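Local coordinates for DinB-like domain-containing protein (Enterococcus faecalis, PDB 3CEX) that is of unknown function but adopts the helical fold of the DinB superfamily and forms a two-chain assembly, at residues L68-Q72 / H73-K77; M36-P39 / L40-S43. All blocks are in the same frame, centred on the assembly; numbering follows the deposited sequence.

Contact 1. Residues L68-Q72 / H73-K77; sequences LWLSQ and HWTEK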
loop_
_atom_site.group_PDB
_atom_site.type_symbol
_atom_site.label_atom_id
_atom_site.label_comp_id
_atom_site.label_asym_id
_atom_site.label_seq_id
_atom_site.Cartn_x
_atom_site.Cartn_y
_atom_site.Cartn_z
ATOM N N LEU A 68 17.608 14.487 4.204
ATOM C CA LEU A 68 18.748 13.983 3.433
ATOM C C LEU A 68 18.813 14.598 2.044
ATOM O O LEU A 68 19.910 14.767 1.492
ATOM C CB LEU A 68 18.687 12.458 3.290
ATOM C CG LEU A 68 18.532 11.636 4.560
ATOM C CD1 LEU A 68 18.300 10.193 4.161
ATOM C CD2 LEU A 68 19.717 11.776 5.508
ATOM N N TRP A 69 17.640 14.924 1.488
ATOM C CA TRP A 69 17.521 15.607 0.196
ATOM C C TRP A 69 18.549 16.735 0.084
ATOM O O TRP A 69 19.205 16.891 -0.957
ATOM C CB TRP A 69 16.105 16.181 0.045
ATOM C CG TRP A 69 15.801 16.855 -1.264
ATOM C CD1 TRP A 69 15.519 18.174 -1.455
ATOM C CD2 TRP A 69 15.734 16.244 -2.560
ATOM N NE1 TRP A 69 15.258 18.421 -2.778
ATOM C CE2 TRP A 69 15.408 17.269 -3.489
ATOM C CE3 TRP A 69 15.938 14.950 -3.033
ATOM C CZ2 TRP A 69 15.252 17.025 -4.855
ATOM C CZ3 TRP A 69 15.769 14.699 -4.388
ATOM C CH2 TRP A 69 15.447 15.730 -5.287
ATOM N N LEU A 70 18.643 17.507 1.170
ATOM C CA LEU A 70 19.608 18.578 1.353
ATOM C C LEU A 70 20.909 18.112 2.027
ATOM O O LEU A 70 21.999 18.309 1.498
ATOM C CB LEU A 70 18.987 19.685 2.209
ATOM C CG LEU A 70 17.792 20.432 1.611
ATOM C CD1 LEU A 70 17.360 21.536 2.599
ATOM C CD2 LEU A 70 18.108 21.027 0.226
ATOM N N SER A 71 20.790 17.499 3.197
ATOM C CA SER A 71 21.964 17.144 4.001
ATOM C C SER A 71 22.943 16.161 3.326
ATOM O O SER A 71 24.139 16.222 3.568
ATOM C CB SER A 71 21.535 16.593 5.365
ATOM O OG SER A 71 21.256 15.201 5.298
ATOM N N GLN A 72 22.439 15.264 2.492
ATOM C CA GLN A 72 23.296 14.357 1.693
ATOM C C GLN A 72 23.388 14.808 0.225
ATOM O O GLN A 72 23.966 14.123 -0.606
ATOM C CB GLN A 72 22.781 12.925 1.764
ATOM C CG GLN A 72 23.045 12.225 3.080
ATOM C CD GLN A 72 22.458 10.832 3.145
ATOM O OE1 GLN A 72 21.828 10.358 2.212
ATOM N NE2 GLN A 72 22.642 10.178 4.278
ATOM N N HIS A 73 22.809 15.962 -0.088
ATOM C CA HIS A 73 22.919 16.555 -1.414
ATOM C C HIS A 73 22.286 15.756 -2.552
ATOM O O HIS A 73 22.697 15.865 -3.691
ATOM C CB HIS A 73 24.394 16.908 -1.684
ATOM C CG HIS A 73 24.961 17.770 -0.609
ATOM N ND1 HIS A 73 24.527 19.064 -0.410
ATOM C CD2 HIS A 73 25.832 17.499 0.391
ATOM C CE1 HIS A 73 25.149 19.570 0.638
ATOM N NE2 HIS A 73 25.945 18.640 1.143
ATOM N N TRP A 74 21.228 15.018 -2.252
ATOM C CA TRP A 74 20.480 14.358 -3.325
ATOM C C TRP A 74 19.889 15.359 -4.312
ATOM O O TRP A 74 19.816 15.085 -5.501
ATOM C CB TRP A 74 19.392 13.443 -2.771
ATOM C CG TRP A 74 19.914 12.314 -1.953
ATOM C CD1 TRP A 74 19.914 12.225 -0.595
ATOM C CD2 TRP A 74 20.530 11.119 -2.428
ATOM N NE1 TRP A 74 20.464 11.045 -0.195
ATOM C CE2 TRP A 74 20.858 10.344 -1.301
ATOM C CE3 TRP A 74 20.813 10.615 -3.694
ATOM C CZ2 TRP A 74 21.474 9.100 -1.402
ATOM C CZ3 TRP A 74 21.435 9.387 -3.793
ATOM C CH2 TRP A 74 21.755 8.641 -2.657
ATOM N N THR A 75 19.490 16.528 -3.834
ATOM C CA THR A 75 18.961 17.552 -4.733
ATOM C C THR A 75 19.896 17.884 -5.908
ATOM O O THR A 75 19.434 18.100 -7.007
ATOM C CB THR A 75 18.550 18.838 -3.991
ATOM O OG1 THR A 75 17.876 19.698 -4.917
ATOM C CG2 THR A 75 19.755 19.572 -3.410
ATOM N N GLU A 76 21.203 17.916 -5.668
ATOM C CA GLU A 76 22.204 18.153 -6.740
ATOM C C GLU A 76 22.370 16.979 -7.709
ATOM O O GLU A 76 22.650 17.179 -8.873
ATOM C CB GLU A 76 23.570 18.482 -6.143
ATOM C CG GLU A 76 23.623 19.824 -5.405
ATOM C CD GLU A 76 23.375 19.702 -3.912
ATOM O OE1 GLU A 76 22.719 18.731 -3.481
ATOM O OE2 GLU A 76 23.827 20.587 -3.159
ATOM N N LYS A 77 22.176 15.754 -7.235
ATOM C CA LYS A 77 22.249 14.560 -8.095
ATOM C C LYS A 77 21.061 14.456 -9.022
ATOM O O LYS A 77 21.195 14.038 -10.171
ATOM C CB LYS A 77 22.286 13.290 -7.252
ATOM C CG LYS A 77 23.413 13.215 -6.230
ATOM C CD LYS A 77 24.745 13.411 -6.847
ATOM C CE LYS A 77 25.115 12.319 -7.808
ATOM N NZ LYS A 77 26.566 12.511 -8.140
#
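Trp69 and Trp74 meet where the short helix 68-71 ends and helix 74-78 begins: Thr75 N donates to Trp69 O (2.9 Å) and His73 N to Leu70 O. Between the helices His73, the N-cap residue, has positive phi (64°), which turns the chain in a tight helix-to-helix link. Thr75 CB sits over one face of the Trp69 indole, 3.7 Å from the centroid of its five-membered ring, a CH-pi contact. A chi1 of -177° carries Trp69 CG away from its backbone N and brings the indole against the start of the next helix, CE3 3.8 Å from Trp74 CB. The second indole is tethered at its nitrogen: Trp74 NE1 donates to an in-plane lone pair of Gln72 OE1 (2.9 Å), which is tilted somewhat from the ring plane. Leu68 O approaches the edge of that indole, 3.3 Å from CD1 of Trp74. His73 ND1 donates to Glu76 OE2 (3.2 Å), from the syn side but well out of the carboxylate plane. Asp84 accepts Trp69 NE1 on OD1 and bonds Thr75 OG1 through OD2, bridging the CH-pi partners. Asp56 of helix 44-62 takes the Leu68 and Trp69 amides, and Trp74 rests on Leu106 and Tyr110 of helix 104-124.

Contact 2. Residues M36-P39 / L40-S43; sequences MPAP and LIKS
Pro37 and Ile41 make a tight apolar contact in this loop, with CG of the proline ring 3.5 Å from CG2 of Ile41 and the two side chains crossing at about a right angle. CG2 lies anti to the backbone N of Ile41, whereas CG1, at chi1 -55°, stands beside that N and comes within 3.8 Å of Ala38 CB. Ile41 is thus engaged through both branches. The backbone here is a type I beta turn from Ala38 to Ile41, closed by Ile41 N donating to Ala38 O (3.1 Å); the same pair forms a single antiparallel bridge. Beside the turn, selenomethionine Met36 bends back at chi3 (-85°) and lays its CE methyl 3.5 Å from Ile41 O. Its CB is 4.1 Å from CB of Ser43. Farther out, a water bridges Pro39 O, inside the turn, and Lys42 NZ, just after it, donating to the first (2.7 Å) and accepting from the second (2.6 Å); Lys42 also makes a cation-pi contact with Trp46. Leu40 O is hydrogen-bonded to NH1 of Arg167 of the second subunit, and Lys42 N to the OH of that subunit's Tyr164, which places the turn at the dimer interface. Pro37 and Ile41 pack on helix 144-170 of their own chain through Thr165, while Ser43 OG caps the start of helix 44-62 by accepting from Trp46 N.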
loop_
_atom_site.group_PDB
_atom_site.type_symbol
_atom_site.label_atom_id
_atom_site.label_comp_id
_atom_site.label_asym_id
_atom_site.label_seq_id
_atom_site.Cartn_x
_atom_site.Cartn_y
_atom_site.Cartn_z
HETATM N N MSE A 36 5.289 9.438 -18.011
HETATM C CA MSE A 36 4.001 9.531 -17.312
HETATM C C MSE A 36 2.883 9.281 -18.307
HETATM O O MSE A 36 2.761 10.007 -19.298
HETATM C CB MSE A 36 3.892 10.796 -16.433
HETATM C CG MSE A 36 3.520 12.070 -17.023
HETATM SE SE MSE A 36 3.300 13.365 -15.525
HETATM C CE MSE A 36 1.469 13.031 -14.968
ATOM N N PRO A 37 2.143 8.165 -18.129
ATOM C CA PRO A 37 1.171 7.772 -19.149
ATOM C C PRO A 37 -0.108 8.633 -19.285
ATOM O O PRO A 37 -0.825 8.482 -20.273
ATOM C CB PRO A 37 0.836 6.301 -18.796
ATOM C CG PRO A 37 1.251 6.089 -17.422
ATOM C CD PRO A 37 2.222 7.183 -17.033
ATOM N N ALA A 38 -0.369 9.541 -18.350
ATOM C CA ALA A 38 -1.590 10.362 -18.384
ATOM C C ALA A 38 -1.447 11.480 -17.368
ATOM O O ALA A 38 -0.645 11.375 -16.443
ATOM C CB ALA A 38 -2.843 9.510 -18.067
ATOM N N PRO A 39 -2.222 12.570 -17.532
ATOM C CA PRO A 39 -2.129 13.691 -16.582
ATOM C C PRO A 39 -2.168 13.331 -15.099
ATOM O O PRO A 39 -1.461 13.966 -14.306
ATOM C CB PRO A 39 -3.319 14.581 -16.984
ATOM C CG PRO A 39 -3.472 14.324 -18.439
ATOM C CD PRO A 39 -3.139 12.872 -18.652
ATOM N N LEU A 40 -2.952 12.305 -14.733
ATOM C CA LEU A 40 -3.190 11.938 -13.339
ATOM C C LEU A 40 -2.526 10.619 -12.950
ATOM O O LEU A 40 -2.724 10.149 -11.843
ATOM C CB LEU A 40 -4.709 11.839 -13.049
ATOM C CG LEU A 40 -5.571 13.049 -13.449
ATOM C CD1 LEU A 40 -7.065 12.834 -13.232
ATOM C CD2 LEU A 40 -5.084 14.274 -12.686
ATOM N N ILE A 41 -1.772 10.030 -13.871
ATOM C CA ILE A 41 -1.035 8.824 -13.638
ATOM C C ILE A 41 0.457 9.189 -13.642
ATOM O O ILE A 41 1.025 9.533 -14.695
ATOM C CB ILE A 41 -1.335 7.770 -14.715
ATOM C CG1 ILE A 41 -2.836 7.497 -14.806
ATOM C CG2 ILE A 41 -0.511 6.500 -14.447
ATOM C CD1 ILE A 41 -3.468 6.968 -13.505
ATOM N N LYS A 42 1.055 9.186 -12.471
ATOM C CA LYS A 42 2.470 9.496 -12.275
ATOM C C LYS A 42 3.411 8.428 -12.868
ATOM O O LYS A 42 3.085 7.232 -12.938
ATOM C CB LYS A 42 2.774 9.707 -10.774
ATOM C CG LYS A 42 1.925 10.791 -10.031
ATOM C CD LYS A 42 2.264 12.222 -10.523
ATOM C CE LYS A 42 1.821 13.269 -9.489
ATOM N NZ LYS A 42 0.341 13.551 -9.501
ATOM N N SER A 43 4.570 8.876 -13.332
ATOM C CA SER A 43 5.651 7.987 -13.754
ATOM C C SER A 43 6.182 7.203 -12.587
ATOM O O SER A 43 6.019 7.615 -11.430
ATOM C CB SER A 43 6.798 8.793 -14.376
ATOM O OG SER A 43 7.485 9.605 -13.441
HETATM O O HOH W 1 -0.465 14.350 -11.879
#

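Along the chain contact 2 comes first, in the loop between helices 30-33 and 44-62, and contact 1 follows after helix 44-62 has run its length. Their centres lie 25 Å apart and their nearest atoms about 13 Å, so they do not touch. Helix 44-62 joins them: the loop of contact 2 caps its beginning, and Asp56, farther along it, holds the first helix of contact 1. Each also rests on a different long helix, 144-170 for contact 2 and 104-124 for contact 1. Both belong to the same DinB-type helical domain; within the assembly, contact 2 meets the second subunit and contact 1 does not.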